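Long-range contact in VgrG protein (Vibrio cholerae, PDB 4DTH), which cross-links G-actin through its actin cross-linking toxin domain, which binds ATP and magnesium and probably uses the nucleotide to drive the reaction: residues P14-H19 with V92-E97. Sequence-based numbering, arbitrary orientation.
Sequences PDFPTH and VSYPCE. With ATP (adenosine-5'-triphosphate), chain B.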
ATOM      1  N   PRO A  14       4.727 -17.048  -1.528  1.00 49.64           N
ATOM      2  CA  PRO A  14       4.279 -16.756  -2.896  1.00 48.69           C
ATOM      3  C   PRO A  14       4.097 -15.263  -3.124  1.00 50.85           C
ATOM      4  O   PRO A  14       3.789 -14.516  -2.187  1.00 49.99           O
ATOM      5  CB  PRO A  14       2.940 -17.492  -3.006  1.00 50.34           C
ATOM      6  CG  PRO A  14       2.952 -18.498  -1.912  1.00 54.92           C
ATOM      7  CD  PRO A  14       3.732 -17.869  -0.810  1.00 50.74           C
ATOM      8  N   ASP A  15       4.344 -14.827  -4.361  1.00 45.73           N
ATOM      9  CA  ASP A  15       4.155 -13.439  -4.733  1.00 44.51           C
ATOM     10  C   ASP A  15       2.679 -13.201  -4.887  1.00 43.54           C
ATOM     11  O   ASP A  15       1.913 -14.138  -5.152  1.00 41.81           O
ATOM     12  CB  ASP A  15       4.853 -13.126  -6.063  1.00 46.93           C
ATOM     13  CG  ASP A  15       6.353 -13.033  -5.936  1.00 62.59           C
ATOM     14  OD1 ASP A  15       6.829 -12.103  -5.229  1.00 64.00           O
ATOM     15  OD2 ASP A  15       7.059 -13.859  -6.564  1.00 70.42           O
ATOM     16  N   PHE A  16       2.287 -11.934  -4.765  1.00 37.95           N
ATOM     17  CA  PHE A  16       0.906 -11.557  -4.956  1.00 36.70           C
ATOM     18  C   PHE A  16       0.459 -11.906  -6.364  1.00 37.66           C
ATOM     19  O   PHE A  16       1.189 -11.602  -7.320  1.00 37.62           O
ATOM     20  CB  PHE A  16       0.738 -10.036  -4.813  1.00 38.37           C
ATOM     21  CG  PHE A  16       0.923  -9.456  -3.431  1.00 40.12           C
ATOM     22  CD1 PHE A  16       0.344 -10.060  -2.321  1.00 43.19           C
ATOM     23  CD2 PHE A  16       1.625  -8.272  -3.246  1.00 42.61           C
ATOM     24  CE1 PHE A  16       0.479  -9.498  -1.046  1.00 44.42           C
ATOM     25  CE2 PHE A  16       1.768  -7.712  -1.969  1.00 45.49           C
ATOM     26  CZ  PHE A  16       1.200  -8.333  -0.875  1.00 43.52           C
ATOM     27  N   PRO A  17      -0.780 -12.433  -6.518  1.00 32.24           N
ATOM     28  CA  PRO A  17      -1.340 -12.536  -7.874  1.00 31.30           C
ATOM     29  C   PRO A  17      -1.389 -11.092  -8.423  1.00 32.81           C
ATOM     30  O   PRO A  17      -1.536 -10.134  -7.646  1.00 31.39           O
ATOM     31  CB  PRO A  17      -2.750 -13.081  -7.658  1.00 33.36           C
ATOM     32  CG  PRO A  17      -3.053 -12.860  -6.221  1.00 38.40           C
ATOM     33  CD  PRO A  17      -1.779 -12.771  -5.475  1.00 33.95           C
ATOM     34  N   THR A  18      -1.202 -10.928  -9.731  1.00 28.16           N
ATOM     35  CA  THR A  18      -1.171  -9.600 -10.356  1.00 26.94           C
ATOM     36  C   THR A  18      -2.448  -9.312 -11.138  1.00 29.54           C
ATOM     37  O   THR A  18      -2.789  -8.142 -11.329  1.00 29.19           O
ATOM     38  CB  THR A  18       0.051  -9.480 -11.282  1.00 33.57           C
ATOM     39  OG1 THR A  18       0.028 -10.561 -12.219  1.00 33.45           O
ATOM     40  CG2 THR A  18       1.371  -9.463 -10.525  1.00 31.89           C
ATOM     41  N   HIS A  19      -3.141 -10.366 -11.614  1.00 24.45           N
ATOM     42  CA  HIS A  19      -4.343 -10.200 -12.432  1.00 24.20           C
ATOM     43  C   HIS A  19      -5.665 -10.512 -11.741  1.00 27.80           C
ATOM     44  O   HIS A  19      -5.809 -11.558 -11.109  1.00 28.11           O
ATOM     45  CB  HIS A  19      -4.238 -11.001 -13.743  1.00 24.80           C
ATOM     46  CG  HIS A  19      -5.338 -10.673 -14.708  1.00 27.83           C
ATOM     47  ND1 HIS A  19      -5.237  -9.604 -15.579  1.00 29.08           N
ATOM     48  CD2 HIS A  19      -6.572 -11.219 -14.830  1.00 29.16           C
ATOM     49  CE1 HIS A  19      -6.383  -9.568 -16.237  1.00 28.45           C
ATOM     50  NE2 HIS A  19      -7.218 -10.524 -15.818  1.00 29.01           N
ATOM     51  N   VAL A  92      -0.534  -8.977   6.000  1.00 16.97           N
ATOM     52  CA  VAL A  92      -0.772  -8.352   4.686  1.00 17.08           C
ATOM     53  C   VAL A  92      -1.488  -9.355   3.791  1.00 21.40           C
ATOM     54  O   VAL A  92      -0.906 -10.377   3.426  1.00 20.06           O
ATOM     55  CB  VAL A  92       0.569  -7.850   4.060  1.00 20.51           C
ATOM     56  CG1 VAL A  92       0.332  -7.210   2.695  1.00 20.65           C
ATOM     57  CG2 VAL A  92       1.285  -6.871   4.989  1.00 20.14           C
ATOM     58  N   SER A  93      -2.754  -9.089   3.454  1.00 19.35           N
ATOM     59  CA  SER A  93      -3.495 -10.062   2.655  1.00 18.63           C
ATOM     60  C   SER A  93      -2.997 -10.197   1.226  1.00 22.48           C
ATOM     61  O   SER A  93      -2.431  -9.250   0.670  1.00 21.73           O
ATOM     62  CB  SER A  93      -4.990  -9.745   2.649  1.00 21.41           C
ATOM     63  OG  SER A  93      -5.301  -8.640   1.810  1.00 21.56           O
ATOM     64  N   TYR A  94      -3.215 -11.383   0.640  1.00 20.35           N
ATOM     65  CA  TYR A  94      -3.028 -11.610  -0.789  1.00 20.59           C
ATOM     66  C   TYR A  94      -4.303 -10.989  -1.368  1.00 23.92           C
ATOM     67  O   TYR A  94      -5.391 -11.243  -0.830  1.00 22.86           O
ATOM     68  CB  TYR A  94      -2.949 -13.111  -1.112  1.00 21.94           C
ATOM     69  CG  TYR A  94      -1.574 -13.667  -0.818  1.00 24.36           C
ATOM     70  CD1 TYR A  94      -1.224 -14.070   0.470  1.00 25.45           C
ATOM     71  CD2 TYR A  94      -0.594 -13.716  -1.805  1.00 26.32           C
ATOM     72  CE1 TYR A  94       0.051 -14.544   0.759  1.00 25.40           C
ATOM     73  CE2 TYR A  94       0.690 -14.185  -1.528  1.00 27.63           C
ATOM     74  CZ  TYR A  94       1.006 -14.605  -0.242  1.00 32.37           C
ATOM     75  OH  TYR A  94       2.269 -15.057   0.055  1.00 33.49           O
ATOM     76  N   PRO A  95      -4.216 -10.089  -2.368  1.00 21.47           N
ATOM     77  CA  PRO A  95      -5.442  -9.451  -2.873  1.00 21.30           C
ATOM     78  C   PRO A  95      -6.474 -10.434  -3.397  1.00 25.15           C
ATOM     79  O   PRO A  95      -6.127 -11.559  -3.788  1.00 23.61           O
ATOM     80  CB  PRO A  95      -4.927  -8.537  -3.990  1.00 23.26           C
ATOM     81  CG  PRO A  95      -3.620  -9.183  -4.426  1.00 27.93           C
ATOM     82  CD  PRO A  95      -3.033  -9.631  -3.128  1.00 22.83           C
ATOM     83  N   CYS A  96      -7.744 -10.014  -3.382  1.00 21.90           N
ATOM     84  CA  CYS A  96      -8.852 -10.804  -3.903  1.00 22.59           C
ATOM     85  C   CYS A  96      -9.798  -9.881  -4.648  1.00 25.86           C
ATOM     86  O   CYS A  96      -9.629  -8.660  -4.603  1.00 24.09           O
ATOM     87  CB  CYS A  96      -9.568 -11.574  -2.791  1.00 22.64           C
ATOM     88  SG  CYS A  96     -10.410 -10.532  -1.567  1.00 26.67           S
ATOM     89  N   GLU A  97     -10.781 -10.453  -5.361  1.00 22.49           N
ATOM     90  CA  GLU A  97     -11.773  -9.644  -6.052  1.00 22.38           C
ATOM     91  C   GLU A  97     -12.617  -8.940  -4.997  1.00 26.27           C
ATOM     92  O   GLU A  97     -12.973  -9.551  -3.989  1.00 25.15           O
ATOM     93  CB  GLU A  97     -12.659 -10.521  -6.950  1.00 24.20           C
ATOM     94  CG  GLU A  97     -11.866 -11.278  -8.005  1.00 31.25           C
ATOM     95  CD  GLU A  97     -12.613 -12.377  -8.735  1.00 49.80           C
ATOM     96  OE1 GLU A  97     -11.942 -13.313  -9.225  1.00 37.72           O
ATOM     97  OE2 GLU A  97     -13.859 -12.299  -8.833  1.00 40.80           O
TER
HETATM   98  PG  ATP B 401       4.628   0.905   0.922  0.50 92.25           P
HETATM   99  O1G ATP B 401       3.384   1.713   1.114  0.50 93.34           O
HETATM  100  O2G ATP B 401       5.329   1.289  -0.351  0.50 92.91           O
HETATM  101  O3G ATP B 401       5.593   1.066   2.062  0.50 92.76           O
HETATM  102  PB  ATP B 401       4.814  -1.952   0.605  0.50 85.57           P
HETATM  103  O1B ATP B 401       5.828  -1.849  -0.465  0.50 86.37           O
HETATM  104  O2B ATP B 401       5.499  -2.399   1.874  0.50 86.26           O
HETATM  105  O3B ATP B 401       4.169  -0.626   0.825  0.50 89.32           O
HETATM  106  PA  ATP B 401       2.988  -3.297  -1.088  0.60 72.32           P
HETATM  107  O1A ATP B 401       3.484  -2.369  -2.127  0.60 72.73           O
HETATM  108  O2A ATP B 401       3.326  -4.721  -1.539  0.60 73.13           O
HETATM  109  O3A ATP B 401       3.684  -3.014   0.198  0.60 79.31           O
HETATM  110  O5' ATP B 401       1.404  -3.092  -0.930  1.00 62.23           O
HETATM  111  C5' ATP B 401       0.714  -4.089  -0.159  1.00 49.47           C
HETATM  112  C4' ATP B 401      -0.780  -3.901  -0.186  1.00 37.98           C
HETATM  113  O4' ATP B 401      -1.257  -3.881  -1.562  1.00 33.12           O
HETATM  114  C3' ATP B 401      -1.551  -5.034   0.492  1.00 31.22           C
HETATM  115  O3' ATP B 401      -2.736  -4.576   1.141  1.00 26.13           O
HETATM  116  C2' ATP B 401      -1.867  -5.945  -0.686  1.00 30.31           C
HETATM  117  O2' ATP B 401      -2.898  -6.886  -0.430  1.00 30.31           O
HETATM  118  C1' ATP B 401      -2.239  -4.896  -1.714  1.00 30.37           C
HETATM  119  N9  ATP B 401      -2.280  -5.335  -3.111  1.00 27.29           N
HETATM  120  C8  ATP B 401      -1.258  -5.887  -3.835  1.00 27.41           C
HETATM  121  N7  ATP B 401      -1.587  -6.171  -5.073  1.00 26.83           N
HETATM  122  C5  ATP B 401      -2.917  -5.783  -5.167  1.00 24.86           C
HETATM  123  C6  ATP B 401      -3.850  -5.804  -6.223  1.00 25.60           C
HETATM  124  N6  ATP B 401      -3.577  -6.257  -7.454  1.00 25.24           N
HETATM  125  N1  ATP B 401      -5.088  -5.319  -5.976  1.00 25.54           N
HETATM  126  C2  ATP B 401      -5.368  -4.847  -4.758  1.00 23.81           C
HETATM  127  N3  ATP B 401      -4.577  -4.773  -3.690  1.00 23.91           N
HETATM  128  C4  ATP B 401      -3.353  -5.263  -3.955  1.00 25.76           C
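Phe-16 presents the CD1 edge of its ring to the face of Tyr-94 in an offset edge-to-face (T-shaped) pair, the planes at 77° and the centroids 5.7 Å apart. With CG beside the backbone N and anti to the carbonyl carbon (chi1 -69°), the ring end comes nearer to the other segment than the start of the side chain does. Phe-16 CD1 lies 3.5 Å from Pro-95 CD, and Val-92 CG1 meets Phe-16 CZ near the ring plane at 3.8 Å. Tyr-94 also has CG anti to its carbonyl carbon, and its ring is carried out along residues 14-17, whose backbone passes by its edge. Its hydroxyl donates a 2.8 Å hydrogen bond from Tyr-94 OH to Pro-14 O, bent at the acceptor (C=O...donor angle 129°) and tilted from the carbonyl plane. The Pro-14 ring crosses the phenol at about a right angle, and on the CD2 side of the same ring edge sits CD of Pro-17. The pyrrolidine rings of Pro-17 and Pro-95 meet through their CD and CG carbons.

In the actin cross-linking domain this packing joins the loop leading into strand 19-20 to the end of strand 85-97, and together they build part of the ATP pocket. Phe-16 turns one face to adenine C8, off-centre toward the rim, while its edge carries Phe-16 CE2 to 3.4 Å from the alpha-phosphate oxygen O2A of ATP. Pro-95 lies against the purine, its CG 3.6 Å from ATP C5, and Val-92 CG1 touches the ribose at C3'. The backbone grips the sugar as well: ATP O2' donates a 2.6 Å hydrogen bond to Ser-93 O. The Ser-93 hydroxyl is itself hydrogen-bonded to the backbone N of Ile-27 in the neighbouring strand 24-30, while Met-59 of strand 56-68 touches both Phe-16 and Tyr-94.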